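Local coordinates for NYN domain-containing protein (Vibrio parahaemolyticus, PDB 2QIP), which is of unknown function but belongs to the NYN family of PIN-like domains, and so may act as an RNA nuclease, at residues A[129-142]-A[152-164]. Residues are numbered along the deposited sequence; the frame is centred on the assembly and turned at random.
Sequences QQRYNKKVTVYGVP and CADNFVAIDDDFL. With EDO (1,2-ethanediol), chain D; EDO (1,2-ethanediol), chain C.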
ATOM      1  N   GLN A 129       3.169   1.695  14.896  1.00 11.06           N
ATOM      2  CA  GLN A 129       3.336   1.442  16.322  1.00 11.76           C
ATOM      3  C   GLN A 129       4.689   0.792  16.616  1.00 12.31           C
ATOM      4  O   GLN A 129       5.353   1.169  17.582  1.00 12.96           O
ATOM      5  CB  GLN A 129       2.191   0.569  16.846  1.00 11.85           C
ATOM      6  CG  GLN A 129       0.840   1.275  16.767  1.00 12.10           C
ATOM      7  CD  GLN A 129      -0.338   0.340  16.887  1.00 12.70           C
ATOM      8  OE1 GLN A 129      -0.228  -0.855  16.602  1.00 14.02           O
ATOM      9  NE2 GLN A 129      -1.489   0.885  17.311  1.00 13.88           N
ATOM     10  N   GLN A 130       5.109  -0.175  15.786  1.00 11.86           N
ATOM     11  CA  GLN A 130       6.387  -0.902  16.024  1.00 12.97           C
ATOM     12  C   GLN A 130       7.596  -0.004  15.817  1.00 12.34           C
ATOM     13  O   GLN A 130       8.512   0.079  16.657  1.00 13.47           O
ATOM     14  CB  GLN A 130       6.498  -2.097  15.092  1.00 13.76           C
ATOM     15  CG  GLN A 130       5.523  -3.217  15.373  1.00 17.02           C
ATOM     16  CD  GLN A 130       5.564  -4.277  14.283  1.00 20.85           C
ATOM     17  OE1 GLN A 130       5.848  -3.987  13.105  1.00 23.74           O
ATOM     18  NE2 GLN A 130       5.273  -5.517  14.668  1.00 25.96           N
ATOM     19  N   ARG A 131       7.628   0.664  14.667  1.00 11.57           N
ATOM     20  CA  ARG A 131       8.845   1.398  14.303  1.00 11.68           C
ATOM     21  C   ARG A 131       8.930   2.766  14.954  1.00 11.56           C
ATOM     22  O   ARG A 131      10.033   3.192  15.352  1.00 12.20           O
ATOM     23  CB  ARG A 131       8.969   1.518  12.784  1.00 12.93           C
ATOM     24  CG  ARG A 131       9.145   0.147  12.156  1.00 14.44           C
ATOM     25  CD  ARG A 131       9.452   0.179  10.684  1.00 18.19           C
ATOM     26  NE  ARG A 131      10.748   0.790  10.355  1.00 19.64           N
ATOM     27  CZ  ARG A 131      11.940   0.204  10.486  1.00 19.97           C
ATOM     28  NH1 ARG A 131      12.062  -1.009  11.031  1.00 21.01           N
ATOM     29  NH2 ARG A 131      13.031   0.870  10.129  1.00 21.46           N
ATOM     30  N   TYR A 132       7.786   3.459  15.073  1.00 10.75           N
ATOM     31  CA  TYR A 132       7.795   4.843  15.568  1.00 10.59           C
ATOM     32  C   TYR A 132       7.134   5.010  16.932  1.00 10.31           C
ATOM     33  O   TYR A 132       7.155   6.098  17.509  1.00 10.81           O
ATOM     34  CB  TYR A 132       7.155   5.793  14.537  1.00 11.30           C
ATOM     35  CG  TYR A 132       7.882   5.718  13.225  1.00 11.53           C
ATOM     36  CD1 TYR A 132       9.067   6.430  13.027  1.00 13.13           C
ATOM     37  CD2 TYR A 132       7.441   4.866  12.216  1.00 12.10           C
ATOM     38  CE1 TYR A 132       9.774   6.312  11.829  1.00 14.10           C
ATOM     39  CE2 TYR A 132       8.143   4.735  11.025  1.00 13.19           C
ATOM     40  CZ  TYR A 132       9.295   5.464  10.833  1.00 13.38           C
ATOM     41  OH  TYR A 132       9.991   5.341   9.646  1.00 16.11           O
ATOM     42  N   ASN A 133       6.524   3.932  17.425  1.00 10.28           N
ATOM     43  CA  ASN A 133       5.783   3.956  18.686  1.00 10.13           C
ATOM     44  C   ASN A 133       4.883   5.179  18.832  1.00 10.62           C
ATOM     45  O   ASN A 133       4.800   5.781  19.915  1.00 12.01           O
ATOM     46  CB  ASN A 133       6.709   3.800  19.894  1.00 11.09           C
ATOM     47  CG  ASN A 133       5.959   3.425  21.152  1.00 11.61           C
ATOM     48  OD1 ASN A 133       4.877   2.803  21.111  1.00 13.62           O
ATOM     49  ND2 ASN A 133       6.532   3.787  22.293  1.00 13.76           N
ATOM     50  N   LYS A 134       4.197   5.531  17.738  1.00 10.28           N
ATOM     51  CA  LYS A 134       3.203   6.598  17.788  1.00 11.22           C
ATOM     52  C   LYS A 134       1.803   5.999  17.920  1.00 11.76           C
ATOM     53  O   LYS A 134       1.617   4.793  17.711  1.00 12.64           O
ATOM     54  CB  LYS A 134       3.331   7.515  16.554  1.00 11.24           C
ATOM     55  CG  LYS A 134       4.747   8.084  16.330  1.00 12.05           C
ATOM     56  CD  LYS A 134       5.389   8.732  17.552  1.00 10.66           C
ATOM     57  CE  LYS A 134       6.820   9.236  17.267  1.00 11.05           C
ATOM     58  NZ  LYS A 134       6.848  10.431  16.378  1.00 12.01           N
ATOM     59  N   LYS A 135       0.846   6.846  18.310  1.00 11.75           N
ATOM     60  CA  LYS A 135      -0.546   6.405  18.437  1.00 12.13           C
ATOM     61  C   LYS A 135      -1.224   6.466  17.086  1.00 11.68           C
ATOM     62  O   LYS A 135      -0.854   7.291  16.230  1.00 11.27           O
ATOM     63  CB  LYS A 135      -1.316   7.310  19.404  1.00 13.00           C
ATOM     64  CG  LYS A 135      -0.747   7.345  20.816  1.00 17.00           C
ATOM     65  CD  LYS A 135      -1.076   6.101  21.581  1.00 20.89           C
ATOM     66  CE  LYS A 135      -0.574   6.208  23.029  1.00 23.45           C
ATOM     67  NZ  LYS A 135      -0.846   4.938  23.745  1.00 28.21           N
ATOM     68  N   VAL A 136      -2.222   5.609  16.902  1.00 11.31           N
ATOM     69  CA  VAL A 136      -3.040   5.636  15.705  1.00 12.08           C
ATOM     70  C   VAL A 136      -4.504   5.604  16.098  1.00 11.79           C
ATOM     71  O   VAL A 136      -4.943   4.708  16.866  1.00 11.59           O
ATOM     72  CB  VAL A 136      -2.711   4.457  14.752  1.00 12.74           C
ATOM     73  CG1 VAL A 136      -3.536   4.563  13.465  1.00 14.23           C
ATOM     74  CG2 VAL A 136      -1.191   4.446  14.426  1.00 14.05           C
ATOM     75  N   THR A 137      -5.247   6.591  15.598  1.00 10.78           N
ATOM     76  CA  THR A 137      -6.717   6.567  15.681  1.00 11.10           C
ATOM     77  C   THR A 137      -7.273   6.267  14.298  1.00 11.03           C
ATOM     78  O   THR A 137      -6.822   6.859  13.311  1.00 12.18           O
ATOM     79  CB  THR A 137      -7.279   7.925  16.146  1.00 11.56           C
ATOM     80  OG1 THR A 137      -6.787   8.220  17.460  1.00 12.91           O
ATOM     81  CG2 THR A 137      -8.823   7.957  16.128  1.00 12.96           C
ATOM     82  N   VAL A 138      -8.255   5.366  14.235  1.00 10.70           N
ATOM     83  CA  VAL A 138      -8.986   5.068  13.010  1.00 11.25           C
ATOM     84  C   VAL A 138     -10.394   5.599  13.140  1.00 10.73           C
ATOM     85  O   VAL A 138     -11.029   5.372  14.172  1.00 11.02           O
ATOM     86  CB  VAL A 138      -9.006   3.546  12.725  1.00 11.43           C
ATOM     87  CG1 VAL A 138      -9.995   3.191  11.602  1.00 12.85           C
ATOM     88  CG2 VAL A 138      -7.594   3.057  12.372  1.00 11.45           C
ATOM     89  N   TYR A 139     -10.853   6.317  12.109  1.00 11.04           N
ATOM     90  CA  TYR A 139     -12.272   6.659  11.964  1.00 10.75           C
ATOM     91  C   TYR A 139     -12.802   5.792  10.835  1.00 11.39           C
ATOM     92  O   TYR A 139     -12.208   5.777   9.746  1.00 12.58           O
ATOM     93  CB  TYR A 139     -12.457   8.127  11.555  1.00 11.66           C
ATOM     94  CG  TYR A 139     -12.294   9.139  12.657  1.00 11.25           C
ATOM     95  CD1 TYR A 139     -13.383   9.925  13.071  1.00 14.24           C
ATOM     96  CD2 TYR A 139     -11.050   9.360  13.264  1.00 12.29           C
ATOM     97  CE1 TYR A 139     -13.248  10.890  14.060  1.00 13.68           C
ATOM     98  CE2 TYR A 139     -10.910  10.309  14.260  1.00 12.07           C
ATOM     99  CZ  TYR A 139     -12.016  11.067  14.670  1.00 12.92           C
ATOM    100  OH  TYR A 139     -11.868  12.009  15.665  1.00 14.35           O
ATOM    101  N   GLY A 140     -13.913   5.097  11.084  1.00 11.91           N
ATOM    102  CA  GLY A 140     -14.489   4.233  10.061  1.00 13.07           C
ATOM    103  C   GLY A 140     -15.961   3.995  10.317  1.00 13.34           C
ATOM    104  O   GLY A 140     -16.411   4.106  11.454  1.00 13.66           O
ATOM    105  N   VAL A 141     -16.708   3.668   9.257  1.00 14.13           N
ATOM    106  CA  VAL A 141     -18.119   3.284   9.391  1.00 15.18           C
ATOM    107  C   VAL A 141     -18.124   1.890  10.048  1.00 15.41           C
ATOM    108  O   VAL A 141     -17.623   0.945   9.448  1.00 16.04           O
ATOM    109  CB  VAL A 141     -18.784   3.232   8.015  1.00 15.23           C
ATOM    110  CG1 VAL A 141     -20.180   2.633   8.123  1.00 16.94           C
ATOM    111  CG2 VAL A 141     -18.845   4.632   7.431  1.00 15.84           C
ATOM    112  N   PRO A 142     -18.636   1.774  11.295  1.00 16.08           N
ATOM    113  CA  PRO A 142     -18.439   0.496  12.015  1.00 16.98           C
ATOM    114  C   PRO A 142     -18.888  -0.755  11.266  1.00 18.04           C
ATOM    115  O   PRO A 142     -18.142  -1.742  11.242  1.00 18.30           O
ATOM    116  CB  PRO A 142     -19.227   0.688  13.308  1.00 17.95           C
ATOM    117  CG  PRO A 142     -19.200   2.150  13.527  1.00 16.93           C
ATOM    118  CD  PRO A 142     -19.338   2.762  12.136  1.00 16.36           C
ATOM    119  N   CYS A 152      -6.367  -3.181  16.033  1.00 14.51           N
ATOM    120  CA  CYS A 152      -4.969  -2.735  15.912  1.00 15.30           C
ATOM    121  C   CYS A 152      -4.821  -1.282  16.390  1.00 13.83           C
ATOM    122  O   CYS A 152      -3.805  -0.930  16.986  1.00 14.48           O
ATOM    123  CB  CYS A 152      -4.483  -2.830  14.450  1.00 17.13           C
ATOM    124  SG  CYS A 152      -4.114  -4.487  13.914  1.00 22.36           S
ATOM    125  N   ALA A 153      -5.791  -0.431  16.047  1.00 13.87           N
ATOM    126  CA  ALA A 153      -5.724   0.989  16.367  1.00 13.23           C
ATOM    127  C   ALA A 153      -5.655   1.209  17.870  1.00 13.28           C
ATOM    128  O   ALA A 153      -6.223   0.428  18.645  1.00 14.14           O
ATOM    129  CB  ALA A 153      -6.964   1.691  15.810  1.00 13.53           C
ATOM    130  N   ASP A 154      -4.967   2.266  18.287  1.00 12.57           N
ATOM    131  CA  ASP A 154      -5.031   2.678  19.677  1.00 13.33           C
ATOM    132  C   ASP A 154      -6.421   3.150  20.088  1.00 13.51           C
ATOM    133  O   ASP A 154      -6.855   2.895  21.209  1.00 15.00           O
ATOM    134  CB  ASP A 154      -3.960   3.723  19.968  1.00 13.07           C
ATOM    135  CG  ASP A 154      -2.582   3.163  19.745  1.00 14.56           C
ATOM    136  OD1 ASP A 154      -2.109   2.393  20.612  1.00 17.81           O
ATOM    137  OD2 ASP A 154      -2.002   3.430  18.683  1.00 14.12           O
ATOM    138  N   ASN A 155      -7.105   3.850  19.187  1.00 13.20           N
ATOM    139  CA  ASN A 155      -8.467   4.335  19.415  1.00 13.51           C
ATOM    140  C   ASN A 155      -9.220   4.199  18.123  1.00 12.44           C
ATOM    141  O   ASN A 155      -8.654   4.361  17.046  1.00 12.39           O
ATOM    142  CB  ASN A 155      -8.440   5.820  19.822  1.00 15.13           C
ATOM    143  CG  ASN A 155      -7.767   6.041  21.164  1.00 18.84           C
ATOM    144  OD1 ASN A 155      -8.443   6.102  22.222  1.00 23.32           O
ATOM    145  ND2 ASN A 155      -6.439   6.145  21.152  1.00 18.08           N
ATOM    146  N   PHE A 156     -10.515   3.931  18.245  1.00 12.86           N
ATOM    147  CA  PHE A 156     -11.403   3.848  17.099  1.00 12.56           C
ATOM    148  C   PHE A 156     -12.577   4.792  17.324  1.00 12.96           C
ATOM    149  O   PHE A 156     -13.175   4.796  18.408  1.00 14.47           O
ATOM    150  CB  PHE A 156     -11.924   2.421  16.879  1.00 12.77           C
ATOM    151  CG  PHE A 156     -12.984   2.326  15.799  1.00 13.62           C
ATOM    152  CD1 PHE A 156     -12.647   2.516  14.463  1.00 13.89           C
ATOM    153  CD2 PHE A 156     -14.319   2.068  16.119  1.00 13.80           C
ATOM    154  CE1 PHE A 156     -13.611   2.451  13.467  1.00 15.41           C
ATOM    155  CE2 PHE A 156     -15.303   2.014  15.105  1.00 15.60           C
ATOM    156  CZ  PHE A 156     -14.939   2.187  13.786  1.00 15.29           C
ATOM    157  N   VAL A 157     -12.897   5.593  16.314  1.00 12.57           N
ATOM    158  CA  VAL A 157     -14.044   6.491  16.400  1.00 12.87           C
ATOM    159  C   VAL A 157     -15.005   6.149  15.264  1.00 12.65           C
ATOM    160  O   VAL A 157     -14.608   6.107  14.082  1.00 12.89           O
ATOM    161  CB  VAL A 157     -13.628   7.974  16.299  1.00 13.72           C
ATOM    162  CG1 VAL A 157     -14.884   8.885  16.336  1.00 13.77           C
ATOM    163  CG2 VAL A 157     -12.638   8.357  17.414  1.00 14.06           C
ATOM    164  N   ALA A 158     -16.263   5.899  15.618  1.00 13.54           N
ATOM    165  CA  ALA A 158     -17.257   5.537  14.614  1.00 14.26           C
ATOM    166  C   ALA A 158     -17.616   6.687  13.697  1.00 14.99           C
ATOM    167  O   ALA A 158     -17.887   7.782  14.169  1.00 15.65           O
ATOM    168  CB  ALA A 158     -18.510   5.081  15.304  1.00 15.33           C
ATOM    169  N   ILE A 159     -17.639   6.435  12.384  1.00 13.98           N
ATOM    170  CA  ILE A 159     -18.284   7.369  11.452  1.00 14.73           C
ATOM    171  C   ILE A 159     -19.746   6.962  11.452  1.00 15.37           C
ATOM    172  O   ILE A 159     -20.110   5.938  10.900  1.00 16.06           O
ATOM    173  CB  ILE A 159     -17.699   7.297  10.040  1.00 13.78           C
ATOM    174  CG1 ILE A 159     -16.219   7.714  10.061  1.00 13.72           C
ATOM    175  CG2 ILE A 159     -18.516   8.182   9.043  1.00 14.61           C
ATOM    176  CD1 ILE A 159     -15.539   7.566   8.694  1.00 14.05           C
ATOM    177  N   ASP A 160     -20.549   7.764  12.136  1.00 16.09           N
ATOM    178  CA  ASP A 160     -21.982   7.537  12.259  1.00 17.30           C
ATOM    179  C   ASP A 160     -22.661   8.883  12.145  1.00 17.90           C
ATOM    180  O   ASP A 160     -22.063   9.829  11.622  1.00 18.16           O
ATOM    181  CB  ASP A 160     -22.314   6.830  13.588  1.00 17.41           C
ATOM    182  CG  ASP A 160     -21.910   7.626  14.828  1.00 18.62           C
ATOM    183  OD1 ASP A 160     -21.579   8.839  14.737  1.00 18.44           O
ATOM    184  OD2 ASP A 160     -21.921   7.004  15.922  1.00 21.48           O
ATOM    185  N   ASP A 161     -23.886   8.996  12.647  1.00 19.17           N
ATOM    186  CA  ASP A 161     -24.648  10.208  12.432  1.00 19.86           C
ATOM    187  C   ASP A 161     -23.966  11.484  12.945  1.00 19.28           C
ATOM    188  O   ASP A 161     -24.207  12.569  12.420  1.00 20.57           O
ATOM    189  CB  ASP A 161     -26.056  10.057  13.012  1.00 21.17           C
ATOM    190  CG  ASP A 161     -26.949  11.217  12.668  1.00 25.56           C
ATOM    191  OD1 ASP A 161     -27.334  11.348  11.481  1.00 31.18           O
ATOM    192  OD2 ASP A 161     -27.251  12.003  13.587  1.00 30.39           O
ATOM    193  N   ASP A 162     -23.081  11.344  13.938  1.00 17.78           N
ATOM    194  CA  ASP A 162     -22.343  12.485  14.492  1.00 17.76           C
ATOM    195  C   ASP A 162     -21.398  13.148  13.469  1.00 17.43           C
ATOM    196  O   ASP A 162     -20.897  14.259  13.701  1.00 16.89           O
ATOM    197  CB  ASP A 162     -21.543  12.051  15.726  1.00 18.24           C
ATOM    198  CG  ASP A 162     -22.428  11.671  16.914  1.00 20.13           C
ATOM    199  OD1 ASP A 162     -23.621  12.069  16.947  1.00 21.33           O
ATOM    200  OD2 ASP A 162     -21.913  10.986  17.813  1.00 21.08           O
ATOM    201  N   PHE A 163     -21.132  12.436  12.374  1.00 16.33           N
ATOM    202  CA  PHE A 163     -20.242  12.931  11.324  1.00 15.89           C
ATOM    203  C   PHE A 163     -20.876  12.893   9.940  1.00 16.39           C
ATOM    204  O   PHE A 163     -20.163  12.902   8.951  1.00 16.43           O
ATOM    205  CB  PHE A 163     -18.909  12.150  11.306  1.00 15.49           C
ATOM    206  CG  PHE A 163     -18.066  12.375  12.534  1.00 14.49           C
ATOM    207  CD1 PHE A 163     -17.424  13.603  12.751  1.00 14.22           C
ATOM    208  CD2 PHE A 163     -17.948  11.384  13.507  1.00 15.35           C
ATOM    209  CE1 PHE A 163     -16.659  13.808  13.904  1.00 15.61           C
ATOM    210  CE2 PHE A 163     -17.182  11.585  14.656  1.00 16.16           C
ATOM    211  CZ  PHE A 163     -16.559  12.802  14.866  1.00 14.95           C
ATOM    212  N   LEU A 164     -22.210  12.882   9.864  1.00 17.01           N
ATOM    213  CA  LEU A 164     -22.893  12.899   8.574  1.00 18.38           C
ATOM    214  C   LEU A 164     -23.550  14.248   8.299  1.00 19.13           C
ATOM    215  O   LEU A 164     -24.004  14.935   9.227  1.00 19.48           O
ATOM    216  CB  LEU A 164     -23.956  11.796   8.512  1.00 18.21           C
ATOM    217  CG  LEU A 164     -23.406  10.371   8.581  1.00 18.69           C
ATOM    218  CD1 LEU A 164     -24.568   9.367   8.686  1.00 20.63           C
ATOM    219  CD2 LEU A 164     -22.480  10.028   7.397  1.00 19.67           C
TER
HETATM  220  C1  EDO D 303       9.855  -3.174  10.608  1.00 32.58           C
HETATM  221  O1  EDO D 303       9.819  -4.325   9.764  1.00 31.43           O
HETATM  222  C2  EDO D 303       9.971  -3.522  12.080  1.00 32.92           C
HETATM  223  O2  EDO D 303       8.703  -3.284  12.702  1.00 33.40           O
HETATM  224  C1  EDO C 302       6.432  13.977  17.616  1.00 24.84           C
HETATM  225  O1  EDO C 302       6.188  12.693  18.195  1.00 18.50           O
HETATM  226  C2  EDO C 302       7.540  14.668  18.406  1.00 26.88           C
HETATM  227  O2  EDO C 302       7.959  15.780  17.620  1.00 31.50           O
HETATM  228  O   HOH W   1      -1.721  -2.803  18.036  1.00 30.06           O
HETATM  229  O   HOH W   2      -2.832   2.860  23.175  1.00 36.26           O
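Asp-154 OD2 is gripped by two donors from 129-142: the backbone N of Val-136 at 2.8 Å, on the anti side of the carboxylate, and Gln-129 NE2 at 2.9 Å, from above the carboxylate plane. Gln-129, extended beyond CG, uses its other N-H on Cys-152 O (3.0 Å), so its amide ties helix 122-132 to the last residue of helix 147-152. A water bridges Asp-154 OD1 and Lys-135 NZ, whose charges stay just beyond salt-bridge range. From here strands 135-140 and 155-158 run parallel, backbone bonds alternating from Asn-155 N to Val-136 O through to Ile-159 N on Gly-140 O (2.8 Å, 178° at the hydrogen). Phe-156, its CG anti to the backbone N (chi1 173°), leans across the neighbouring strand, bringing CZ within 3.4 Å of Gly-140 O; Pro-142 CG lies at the ring's edge and presses tightly on Ala-158 CB. On the sheet face bearing Tyr-139, Val-157 CB sits over the centre of the tyrosine ring in a CH-pi contact (3.7 Å to the centroid), while the ring's edge points at the face of Phe-163, planes 75° apart. Helix 147-152 makes the beta-alpha-beta crossover between the two strands. Strand 155-158 forms one edge of the parallel sheet within this chain; strand 111-115 flanks 135-140 on its other side, and Phe-38 of helix 35-42 meets Tyr-139 edge-to-face.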